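Local coordinates for protein MxaA (Stigmatella aurantiaca, PDB 4W4T) that ends in an NADPH-binding reductase domain of the myxalamid PKS-NRPS pathway, which probably releases the finished chain by reducing its carrier-bound thioester to a primary alcohol, at residues 56-61 with 73-78; 168-173 with 227-232; 328-333 with 405-410; 339-344 with 359-364. All blocks are in the same frame, centred on the assembly; numbering follows the deposited sequence.

Contact 1 of 4, residues 56-61 with 73-78; sequences RTILLT and EELCRR
I58 and L60 on strand 57-61 meet L75 on helix 66-78, inside the beta-alpha-beta unit that strand 82-87 completes. L75 is the one residue of 73-78 that reaches the strand, and its CD1 does all the touching. It comes within 4.4 Å of I58 CG2, the branch methyl of the isoleucine. It lies equally far from L60 CD2. The two strand residues are alternate ones, so both project to the helix side. The L75 side chain is extended, with CD1 anti to CA (chi2 171°), which carries this methyl out toward the strand. L60 is extended in the same way, through CD2. The contact is loose, buried and wholly apolar. Y147 on the adjacent strand 145-148 touches all three side chains and closes the patch beside them.

E73, E74, R77 and R78 form a salt-bridge network away from the strand. R77 grips the E73 carboxylate side-on, with NE 2.8 Å from E73 OE2 and NH2 3.0 Å from E73 OE1. E74 CA lies over one face of the R77 guanidinium, toward its rim. R78 NH1 is 3.2 Å from E74 OE2, in the plane of the R78 guanidinium, and R78 NH2 has a second anion in D296. The E74 carboxylate also bonds the hydroxyls of S291 and S292 on helix 287-298, so this network ties the two helices together. T64 and G65 in the turn after the strand, and F66 and L67 at the start of the helix, are seen to bind NADPH. This is the opening beta-alpha-beta unit of a Rossmann fold.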
# COMPACT_ATOMS: atom_id res chain seq x y z
N ARG A 56 2.02 30.73 -31.78
CA ARG A 56 3.28 31.30 -31.32
C ARG A 56 3.76 30.60 -30.04
O ARG A 56 4.95 30.43 -29.82
CB ARG A 56 3.12 32.81 -31.10
CG ARG A 56 2.68 33.60 -32.34
CD ARG A 56 2.07 34.95 -31.94
NE ARG A 56 0.83 34.73 -31.22
CZ ARG A 56 0.00 35.69 -30.82
NH1 ARG A 56 0.25 36.98 -31.08
NH2 ARG A 56 -1.09 35.35 -30.17
N THR A 57 2.80 30.21 -29.20
CA THR A 57 3.12 29.68 -27.87
C THR A 57 2.17 28.57 -27.46
O THR A 57 0.99 28.58 -27.82
CB THR A 57 3.01 30.76 -26.79
OG1 THR A 57 1.68 31.26 -26.82
CG2 THR A 57 3.99 31.90 -27.04
N ILE A 58 2.68 27.65 -26.66
CA ILE A 58 1.91 26.51 -26.20
C ILE A 58 2.19 26.25 -24.73
O ILE A 58 3.35 26.26 -24.30
CB ILE A 58 2.25 25.24 -27.03
CG1 ILE A 58 1.71 25.40 -28.45
CG2 ILE A 58 1.72 24.00 -26.33
CD1 ILE A 58 2.11 24.28 -29.43
N LEU A 59 1.15 26.02 -23.95
CA LEU A 59 1.34 25.57 -22.58
C LEU A 59 1.19 24.06 -22.47
O LEU A 59 0.16 23.51 -22.84
CB LEU A 59 0.36 26.25 -21.63
CG LEU A 59 0.46 25.76 -20.18
CD1 LEU A 59 1.76 26.16 -19.52
CD2 LEU A 59 -0.74 26.24 -19.35
N LEU A 60 2.22 23.40 -21.96
CA LEU A 60 2.17 21.96 -21.72
C LEU A 60 2.16 21.67 -20.23
O LEU A 60 3.01 22.13 -19.48
CB LEU A 60 3.36 21.25 -22.37
CG LEU A 60 3.47 19.73 -22.16
CD1 LEU A 60 2.24 19.00 -22.71
CD2 LEU A 60 4.76 19.20 -22.80
N THR A 61 1.18 20.90 -19.77
CA THR A 61 1.24 20.38 -18.43
C THR A 61 1.71 18.92 -18.50
O THR A 61 1.36 18.18 -19.44
CB THR A 61 -0.12 20.48 -17.67
OG1 THR A 61 -1.12 19.72 -18.34
CG2 THR A 61 -0.59 21.92 -17.59
N GLU A 73 8.95 16.53 -26.54
CA GLU A 73 9.95 16.38 -27.58
C GLU A 73 9.26 16.41 -28.95
O GLU A 73 9.75 17.04 -29.90
CB GLU A 73 10.75 15.10 -27.34
CG GLU A 73 12.01 14.96 -28.19
CD GLU A 73 11.72 14.39 -29.56
OE1 GLU A 73 10.62 13.82 -29.72
OE2 GLU A 73 12.58 14.52 -30.47
N GLU A 74 8.08 15.80 -29.04
CA GLU A 74 7.33 15.82 -30.28
C GLU A 74 6.82 17.22 -30.65
O GLU A 74 6.81 17.59 -31.82
CB GLU A 74 6.16 14.83 -30.20
CG GLU A 74 5.40 14.66 -31.50
CD GLU A 74 5.51 13.25 -32.05
OE1 GLU A 74 5.75 12.32 -31.25
OE2 GLU A 74 5.33 13.08 -33.27
N LEU A 75 6.38 17.99 -29.66
CA LEU A 75 5.90 19.35 -29.93
C LEU A 75 7.02 20.26 -30.45
O LEU A 75 6.78 21.12 -31.30
CB LEU A 75 5.27 19.96 -28.66
CG LEU A 75 3.86 19.45 -28.32
CD1 LEU A 75 3.45 19.96 -26.94
CD2 LEU A 75 2.83 19.86 -29.36
N CYS A 76 8.23 20.09 -29.92
CA CYS A 76 9.36 20.86 -30.43
C CYS A 76 9.66 20.53 -31.90
O CYS A 76 9.99 21.41 -32.69
CB CYS A 76 10.60 20.62 -29.56
SG CYS A 76 10.45 21.29 -27.89
N ARG A 77 9.50 19.26 -32.27
CA ARG A 77 9.81 18.85 -33.64
C ARG A 77 8.75 19.29 -34.64
O ARG A 77 9.07 19.64 -35.78
CB ARG A 77 9.98 17.33 -33.71
CG ARG A 77 11.33 16.85 -33.19
CD ARG A 77 11.62 15.40 -33.54
NE ARG A 77 10.87 14.48 -32.69
CZ ARG A 77 9.76 13.86 -33.06
NH1 ARG A 77 9.25 14.07 -34.27
NH2 ARG A 77 9.14 13.05 -32.21
N ARG A 78 7.48 19.29 -34.24
CA ARG A 78 6.37 19.54 -35.14
C ARG A 78 5.78 20.91 -35.15
O ARG A 78 4.89 21.21 -35.91
CB ARG A 78 5.28 18.56 -34.85
CG ARG A 78 5.81 17.18 -34.64
CD ARG A 78 5.66 16.37 -35.86
NE ARG A 78 4.32 16.48 -36.37
CZ ARG A 78 3.29 15.72 -36.03
NH1 ARG A 78 3.37 14.72 -35.14
NH2 ARG A 78 2.16 15.99 -36.60

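Contact 2 of 4, residues 168-173 with 227-232; sequences LGTREI and KLVREA
T170 and V229 meet through one methyl each, and their first torsions choose which. In T170 the methyl CG2 stands anti to the backbone N, while OG1 sits beside that N (chi1 -64°). In V229 it is CG2, the branch beside the backbone N, that faces the other helix. T170 CG2 and V229 CG2 come to 3.5 Å, a tight approach, with the side chains crossing at about a right angle. T170 OG1 is kept for polar work. It bonds N166 O, one turn back in its own helix, and H148 NE2.

Beside this pair, L228 CD1 rests 4.2 Å from R171 CB. Here the two backbones are nearest, with 6.9 Å between R171 CA and L228 CA. The segments belong to helices 159-177 and 217-234, which pack side by side against the Rossmann sheet. Y187 on strand 185-188 touches both T170 and V229 from the sheet. Helix 217-234 also carries Y218 and K222, which bind NADPH and are spaced as in the YxxxK motif of short-chain dehydrogenases. The side chain of T170 is about 6 Å from that of K222.

Only the base of R171 serves the contact. Its end turns away to E172, with NE 3.0 Å from E172 OE2. L168 CD2 lies over the centre of the R171 guanidinium, 3.6 Å above its plane. E172 OE2 is shared with R175 NH2, and E172 OE1 accepts a hydrogen bond from the backbone N of L128.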
# COMPACT_ATOMS: atom_id res chain seq x y z
N LEU A 168 -9.77 19.82 -9.96
CA LEU A 168 -9.60 21.26 -9.86
C LEU A 168 -8.51 21.75 -10.83
O LEU A 168 -8.65 22.83 -11.44
CB LEU A 168 -9.27 21.66 -8.43
CG LEU A 168 -10.34 21.25 -7.40
CD1 LEU A 168 -9.99 21.85 -6.04
CD2 LEU A 168 -11.75 21.66 -7.83
N GLY A 169 -7.47 20.95 -11.03
CA GLY A 169 -6.43 21.32 -11.97
C GLY A 169 -6.98 21.51 -13.38
O GLY A 169 -6.62 22.47 -14.07
N THR A 170 -7.86 20.61 -13.79
CA THR A 170 -8.49 20.72 -15.10
C THR A 170 -9.41 21.95 -15.12
O THR A 170 -9.44 22.70 -16.11
CB THR A 170 -9.27 19.44 -15.44
OG1 THR A 170 -8.34 18.35 -15.54
CG2 THR A 170 -10.00 19.60 -16.78
N ARG A 171 -10.13 22.17 -14.03
CA ARG A 171 -10.94 23.39 -13.91
C ARG A 171 -10.09 24.65 -14.11
O ARG A 171 -10.48 25.56 -14.84
CB ARG A 171 -11.63 23.45 -12.54
CG ARG A 171 -12.56 24.65 -12.38
CD ARG A 171 -13.02 24.85 -10.93
NE ARG A 171 -11.92 25.18 -10.02
CZ ARG A 171 -12.05 25.23 -8.70
NH1 ARG A 171 -13.22 24.97 -8.13
NH2 ARG A 171 -11.00 25.54 -7.94
N GLU A 172 -8.91 24.69 -13.50
CA GLU A 172 -8.08 25.89 -13.58
C GLU A 172 -7.50 26.06 -14.99
O GLU A 172 -7.30 27.18 -15.46
CB GLU A 172 -6.96 25.83 -12.54
CG GLU A 172 -7.49 25.85 -11.10
CD GLU A 172 -8.38 27.06 -10.82
OE1 GLU A 172 -7.84 28.17 -10.59
OE2 GLU A 172 -9.63 26.90 -10.83
N ILE A 173 -7.23 24.94 -15.66
CA ILE A 173 -6.79 24.97 -17.05
C ILE A 173 -7.89 25.54 -17.92
O ILE A 173 -7.63 26.34 -18.82
CB ILE A 173 -6.39 23.53 -17.54
CG1 ILE A 173 -5.02 23.14 -16.98
CG2 ILE A 173 -6.44 23.42 -19.09
CD1 ILE A 173 -3.86 24.01 -17.51
N LYS A 227 -15.82 15.41 -17.90
CA LYS A 227 -17.12 16.11 -17.86
C LYS A 227 -16.94 17.63 -17.89
O LYS A 227 -17.65 18.33 -18.62
CB LYS A 227 -17.93 15.71 -16.63
CG LYS A 227 -18.37 14.25 -16.63
CD LYS A 227 -19.49 14.00 -17.62
CE LYS A 227 -20.83 14.35 -17.01
NZ LYS A 227 -21.93 14.04 -17.98
N LEU A 228 -15.98 18.13 -17.12
CA LEU A 228 -15.72 19.57 -17.08
C LEU A 228 -15.29 20.06 -18.44
O LEU A 228 -15.75 21.11 -18.91
CB LEU A 228 -14.65 19.90 -16.05
CG LEU A 228 -15.06 19.75 -14.58
CD1 LEU A 228 -13.89 20.09 -13.68
CD2 LEU A 228 -16.26 20.63 -14.26
N VAL A 229 -14.42 19.29 -19.09
CA VAL A 229 -13.89 19.67 -20.39
C VAL A 229 -15.01 19.63 -21.44
O VAL A 229 -15.10 20.52 -22.30
CB VAL A 229 -12.72 18.74 -20.80
CG1 VAL A 229 -12.31 19.00 -22.24
CG2 VAL A 229 -11.53 18.97 -19.89
N ARG A 230 -15.87 18.63 -21.36
CA ARG A 230 -17.01 18.57 -22.28
C ARG A 230 -17.95 19.77 -22.13
O ARG A 230 -18.42 20.33 -23.12
CB ARG A 230 -17.76 17.25 -22.11
CG ARG A 230 -16.94 16.07 -22.63
CD ARG A 230 -17.71 14.76 -22.75
NE ARG A 230 -16.78 13.71 -23.18
CZ ARG A 230 -16.44 13.49 -24.44
NH1 ARG A 230 -16.98 14.23 -25.41
NH2 ARG A 230 -15.57 12.54 -24.75
N GLU A 231 -18.23 20.17 -20.90
CA GLU A 231 -19.08 21.35 -20.70
C GLU A 231 -18.44 22.61 -21.28
O GLU A 231 -19.13 23.47 -21.82
CB GLU A 231 -19.41 21.56 -19.22
CG GLU A 231 -20.18 22.86 -18.91
CD GLU A 231 -21.56 22.97 -19.59
OE1 GLU A 231 -22.08 21.94 -20.08
OE2 GLU A 231 -22.12 24.09 -19.64
N ALA A 232 -17.12 22.73 -21.14
CA ALA A 232 -16.41 23.86 -21.72
C ALA A 232 -16.57 23.85 -23.23
O ALA A 232 -16.80 24.89 -23.84
CB ALA A 232 -14.93 23.82 -21.35

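Contact 3 of 4, residues 328-333 with 405-410; sequences FGYGLR and TYLSSL
F328 ends helix 318-328, and its CA lies 7.8 Å from L407 CA on helix 400-412, the nearest backbone approach of the two segments. The next residue, G329, leaves the helix with positive phi (134°). A side chain at these backbone angles would jam against the carbonyl O of F328, so the turn calls for glycine. It sends the chain on to Y330, whose ring also reaches L407.

The F328 side chain has CG anti to the backbone N (chi1 -176°), which lays the ring against the helix. L407 CB sits over the middle of one ring face, 3.6 Å from the centroid and 8° off the ring normal. This is a CH-pi contact. L407 CD1 reaches back to the root of the ring, 3.6 Å from F328 CG. At the ring edge, F328 CE1 lies 3.3 Å from S408 OG, near the ring plane. That hydroxyl is already bonded to S404 O in its own helix. Y330 offers L407 an edge instead, with CE2 4.1 Å from L407 CD1. L407 CD1 thus touches both aromatic residues. Y330 OH bonds K417 O, and P419 packs on F328 and Y330, so the C-terminal tail joins the cluster.

With F328 cut back to an alanine, L407 CB is likely to lose the ring face it rests on, and S408 OG its neighbour at the ring edge. The contact ties a helix end to the late helix 400-412, consistent with the C-terminal helical region of an extended short-chain dehydrogenase.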
# COMPACT_ATOMS: atom_id res chain seq x y z
N PHE A 328 12.15 -14.57 -25.44
CA PHE A 328 13.23 -13.72 -25.00
C PHE A 328 14.14 -14.46 -24.02
O PHE A 328 15.32 -14.17 -23.94
CB PHE A 328 12.68 -12.44 -24.34
CG PHE A 328 13.75 -11.47 -23.95
CD1 PHE A 328 14.30 -10.62 -24.90
CD2 PHE A 328 14.23 -11.42 -22.66
CE1 PHE A 328 15.29 -9.70 -24.55
CE2 PHE A 328 15.22 -10.52 -22.30
CZ PHE A 328 15.76 -9.66 -23.24
N GLY A 329 13.58 -15.41 -23.27
CA GLY A 329 14.40 -16.25 -22.42
C GLY A 329 13.92 -16.47 -21.00
O GLY A 329 14.64 -17.08 -20.20
N TYR A 330 12.74 -15.97 -20.66
CA TYR A 330 12.23 -16.11 -19.30
C TYR A 330 11.24 -17.26 -19.18
O TYR A 330 10.26 -17.33 -19.91
CB TYR A 330 11.55 -14.81 -18.85
CG TYR A 330 12.50 -13.64 -18.72
CD1 TYR A 330 13.59 -13.71 -17.86
CD2 TYR A 330 12.30 -12.47 -19.43
CE1 TYR A 330 14.45 -12.65 -17.73
CE2 TYR A 330 13.16 -11.40 -19.31
CZ TYR A 330 14.24 -11.50 -18.45
OH TYR A 330 15.10 -10.44 -18.31
N GLY A 331 11.48 -18.15 -18.23
CA GLY A 331 10.53 -19.21 -17.97
C GLY A 331 9.25 -18.69 -17.35
O GLY A 331 9.28 -17.85 -16.45
N LEU A 332 8.12 -19.19 -17.83
CA LEU A 332 6.82 -18.81 -17.30
C LEU A 332 5.87 -20.00 -17.32
O LEU A 332 5.43 -20.45 -18.39
CB LEU A 332 6.22 -17.64 -18.09
CG LEU A 332 6.88 -16.26 -17.99
CD1 LEU A 332 6.14 -15.29 -18.91
CD2 LEU A 332 6.88 -15.74 -16.55
N ARG A 333 5.57 -20.54 -16.14
CA ARG A 333 4.45 -21.46 -16.00
C ARG A 333 3.17 -20.65 -16.04
O ARG A 333 3.16 -19.49 -15.60
CB ARG A 333 4.53 -22.25 -14.69
CG ARG A 333 5.80 -23.03 -14.48
CD ARG A 333 5.70 -23.95 -13.26
NE ARG A 333 5.19 -23.23 -12.10
CZ ARG A 333 5.93 -22.44 -11.33
NH1 ARG A 333 7.22 -22.28 -11.59
NH2 ARG A 333 5.37 -21.82 -10.30
N THR A 405 12.37 -5.73 -27.55
CA THR A 405 12.82 -4.35 -27.40
C THR A 405 12.59 -3.87 -25.97
O THR A 405 13.50 -3.34 -25.33
CB THR A 405 12.11 -3.43 -28.41
OG1 THR A 405 12.51 -3.80 -29.73
CG2 THR A 405 12.48 -1.95 -28.16
N TYR A 406 11.39 -4.12 -25.46
CA TYR A 406 11.04 -3.73 -24.08
C TYR A 406 11.92 -4.44 -23.06
O TYR A 406 12.56 -3.81 -22.22
CB TYR A 406 9.57 -4.05 -23.80
CG TYR A 406 8.55 -3.15 -24.48
CD1 TYR A 406 8.94 -1.99 -25.15
CD2 TYR A 406 7.20 -3.44 -24.43
CE1 TYR A 406 8.01 -1.16 -25.75
CE2 TYR A 406 6.25 -2.61 -25.02
CZ TYR A 406 6.66 -1.47 -25.67
OH TYR A 406 5.73 -0.63 -26.25
N LEU A 407 11.95 -5.77 -23.12
CA LEU A 407 12.72 -6.53 -22.15
C LEU A 407 14.22 -6.19 -22.20
O LEU A 407 14.86 -6.10 -21.17
CB LEU A 407 12.50 -8.03 -22.36
CG LEU A 407 11.06 -8.48 -22.12
CD1 LEU A 407 10.88 -9.99 -22.39
CD2 LEU A 407 10.61 -8.13 -20.71
N SER A 408 14.78 -6.00 -23.40
CA SER A 408 16.21 -5.69 -23.54
C SER A 408 16.58 -4.39 -22.80
O SER A 408 17.61 -4.32 -22.13
CB SER A 408 16.61 -5.57 -25.02
OG SER A 408 16.28 -6.75 -25.75
N SER A 409 15.71 -3.39 -22.92
CA SER A 409 15.89 -2.12 -22.22
C SER A 409 15.81 -2.29 -20.70
O SER A 409 16.63 -1.75 -19.97
CB SER A 409 14.85 -1.11 -22.70
OG SER A 409 14.98 0.13 -21.99
N LEU A 410 14.83 -3.06 -20.23
CA LEU A 410 14.70 -3.31 -18.80
C LEU A 410 15.91 -4.05 -18.24
O LEU A 410 16.32 -3.78 -17.11
CB LEU A 410 13.42 -4.10 -18.51
CG LEU A 410 12.15 -3.35 -18.90
CD1 LEU A 410 10.93 -4.23 -18.73
CD2 LEU A 410 12.03 -2.07 -18.08

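Contact 4 of 4, residues 339-344 with 359-364; sequences QWLSEL and MFLQQV
The indole of W340 meets L361 at its edge: L361 CD1 lies near the ring plane, 3.5 Å from W340 CZ3 and 3.7 Å from W340 CH2. The two side chains cross at about a right angle. The ring NH points to another partner, since W340 NE1 bonds V274 O on strand 274-277. C269 and M272 on helix 261-272 and P276 on strand 274-277 also pack on the indole. The Q363 amide is a second flat group, bonded within its own segment. Its NE2 is 3.2 Å from F360 O, a bond bent to 145° and tilted out of the amide plane. The same NE2 also donates to F155 O.

L361 is the residue of 359-364 that makes the close contacts. Its CD1 is anti to CA (chi2 177°), which pushes that methyl in among three side chains. L344 CD2 approaches it to 3.7 Å, again at about a right angle. L341 meets the base of the same leucine, with CD1 3.8 Å from L361 CB. These residues join helix 337-348 to helix 352-362, two consecutive helices with a short loop between them, in the C-terminal part of the reductase domain. L344 also packs on L354, L357 and L358, so the leucine layer runs on along helix 352-362. W340 fastens the first helix to the small parallel sheet of strands 274-277 and 333-336.

The second helix has a further neighbour in the assembly. M359, here a selenomethionine, packs on Y157 of the second subunit, and Q362 packs on P158 of that same chain.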
# COMPACT_ATOMS: atom_id res chain seq x y z
N GLN A 339 -5.25 -18.60 -8.90
CA GLN A 339 -4.12 -19.34 -8.38
C GLN A 339 -2.85 -18.51 -8.48
O GLN A 339 -2.03 -18.53 -7.57
CB GLN A 339 -3.94 -20.66 -9.12
CG GLN A 339 -5.04 -21.67 -8.81
CD GLN A 339 -4.90 -22.93 -9.64
OE1 GLN A 339 -3.80 -23.46 -9.82
NE2 GLN A 339 -6.03 -23.43 -10.16
N TRP A 340 -2.68 -17.79 -9.59
CA TRP A 340 -1.54 -16.88 -9.72
C TRP A 340 -1.54 -15.81 -8.63
O TRP A 340 -0.50 -15.51 -8.01
CB TRP A 340 -1.55 -16.22 -11.11
CG TRP A 340 -0.42 -15.29 -11.31
CD1 TRP A 340 0.86 -15.60 -11.70
CD2 TRP A 340 -0.45 -13.87 -11.13
NE1 TRP A 340 1.62 -14.45 -11.77
CE2 TRP A 340 0.84 -13.38 -11.43
CE3 TRP A 340 -1.44 -12.96 -10.75
CZ2 TRP A 340 1.16 -12.03 -11.37
CZ3 TRP A 340 -1.12 -11.61 -10.69
CH2 TRP A 340 0.17 -11.16 -10.99
N LEU A 341 -2.71 -15.24 -8.37
CA LEU A 341 -2.82 -14.20 -7.35
C LEU A 341 -2.48 -14.76 -5.96
O LEU A 341 -1.89 -14.07 -5.12
CB LEU A 341 -4.22 -13.59 -7.36
CG LEU A 341 -4.46 -12.35 -6.49
CD1 LEU A 341 -3.57 -11.19 -6.95
CD2 LEU A 341 -5.93 -11.93 -6.55
N SER A 342 -2.84 -16.01 -5.74
CA SER A 342 -2.56 -16.65 -4.46
C SER A 342 -1.06 -16.90 -4.30
O SER A 342 -0.51 -16.76 -3.21
CB SER A 342 -3.35 -17.95 -4.33
OG SER A 342 -2.84 -18.72 -3.26
N GLU A 343 -0.39 -17.26 -5.39
CA GLU A 343 1.06 -17.42 -5.34
C GLU A 343 1.76 -16.08 -5.11
O GLU A 343 2.80 -16.01 -4.46
CB GLU A 343 1.59 -18.09 -6.62
CG GLU A 343 1.01 -19.47 -6.82
CD GLU A 343 1.96 -20.44 -7.51
OE1 GLU A 343 3.02 -20.01 -8.03
OE2 GLU A 343 1.62 -21.65 -7.54
N LEU A 344 1.19 -15.00 -5.65
CA LEU A 344 1.74 -13.68 -5.42
C LEU A 344 1.66 -13.36 -3.92
O LEU A 344 2.63 -12.90 -3.32
CB LEU A 344 0.99 -12.62 -6.24
CG LEU A 344 1.45 -11.16 -6.13
CD1 LEU A 344 2.90 -11.00 -6.53
CD2 LEU A 344 0.57 -10.27 -7.00
N MSE A 359 -0.80 -5.23 -3.60
CA MSE A 359 -1.72 -4.18 -3.16
C MSE A 359 -2.63 -3.74 -4.30
O MSE A 359 -3.84 -3.62 -4.14
CB MSE A 359 -0.96 -2.96 -2.63
CG MSE A 359 -0.17 -3.21 -1.35
SE MSE A 359 -1.22 -4.24 -0.04
CE MSE A 359 -0.55 -6.01 -0.47
N PHE A 360 -2.02 -3.49 -5.45
CA PHE A 360 -2.75 -3.07 -6.64
C PHE A 360 -3.85 -4.07 -7.07
O PHE A 360 -4.95 -3.66 -7.43
CB PHE A 360 -1.77 -2.85 -7.80
CG PHE A 360 -0.81 -1.70 -7.58
CD1 PHE A 360 -1.15 -0.41 -7.95
CD2 PHE A 360 0.43 -1.92 -6.99
CE1 PHE A 360 -0.28 0.65 -7.74
CE2 PHE A 360 1.31 -0.86 -6.78
CZ PHE A 360 0.95 0.42 -7.16
N LEU A 361 -3.58 -5.37 -7.00
CA LEU A 361 -4.51 -6.34 -7.57
C LEU A 361 -5.58 -6.83 -6.60
O LEU A 361 -6.59 -7.40 -7.02
CB LEU A 361 -3.73 -7.54 -8.12
CG LEU A 361 -2.47 -7.22 -8.92
CD1 LEU A 361 -1.76 -8.50 -9.34
CD2 LEU A 361 -2.78 -6.35 -10.14
N GLN A 362 -5.39 -6.61 -5.30
CA GLN A 362 -6.33 -7.08 -4.30
C GLN A 362 -7.59 -6.25 -4.15
O GLN A 362 -8.56 -6.70 -3.54
CB GLN A 362 -5.66 -7.15 -2.95
CG GLN A 362 -4.59 -8.15 -2.90
CD GLN A 362 -4.20 -8.46 -1.50
OE1 GLN A 362 -3.84 -7.58 -0.72
NE2 GLN A 362 -4.34 -9.72 -1.15
N GLN A 363 -7.54 -5.03 -4.66
CA GLN A 363 -8.62 -4.06 -4.46
C GLN A 363 -10.00 -4.57 -4.88
O GLN A 363 -11.02 -4.13 -4.33
CB GLN A 363 -8.28 -2.78 -5.22
CG GLN A 363 -6.97 -2.18 -4.79
CD GLN A 363 -6.71 -0.85 -5.44
OE1 GLN A 363 -6.85 0.20 -4.81
NE2 GLN A 363 -6.34 -0.88 -6.72
N VAL A 364 -10.05 -5.49 -5.84
CA VAL A 364 -11.32 -6.08 -6.24
C VAL A 364 -11.77 -7.14 -5.24
O VAL A 364 -11.02 -8.06 -4.90
CB VAL A 364 -11.23 -6.72 -7.64
CG1 VAL A 364 -12.56 -7.37 -8.02
CG2 VAL A 364 -10.82 -5.68 -8.68

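How the contacts relate
From the N terminus, contact 1 closes first, between a strand and the helix right after it. Contact 2 follows in series and joins segments of two helices, 54 residues apart at their closest ends. Both lie in the NADPH-binding Rossmann part, and they touch, with I173 CD1 3.9 Å from T61 CG2. Contact 3 then closes the longest loop, from 328-333 to helix 400-412. Contact 4 is nested inside that loop. Contacts 3 and 4 approach through R333 NH2 and E343 OE1, a long, weak ion pair of 3.7 Å. These later contacts tie together the C-terminal helical part. Contacts 1 and 4 lie on opposite sides of the chain's centre, about 40 Å apart between centres.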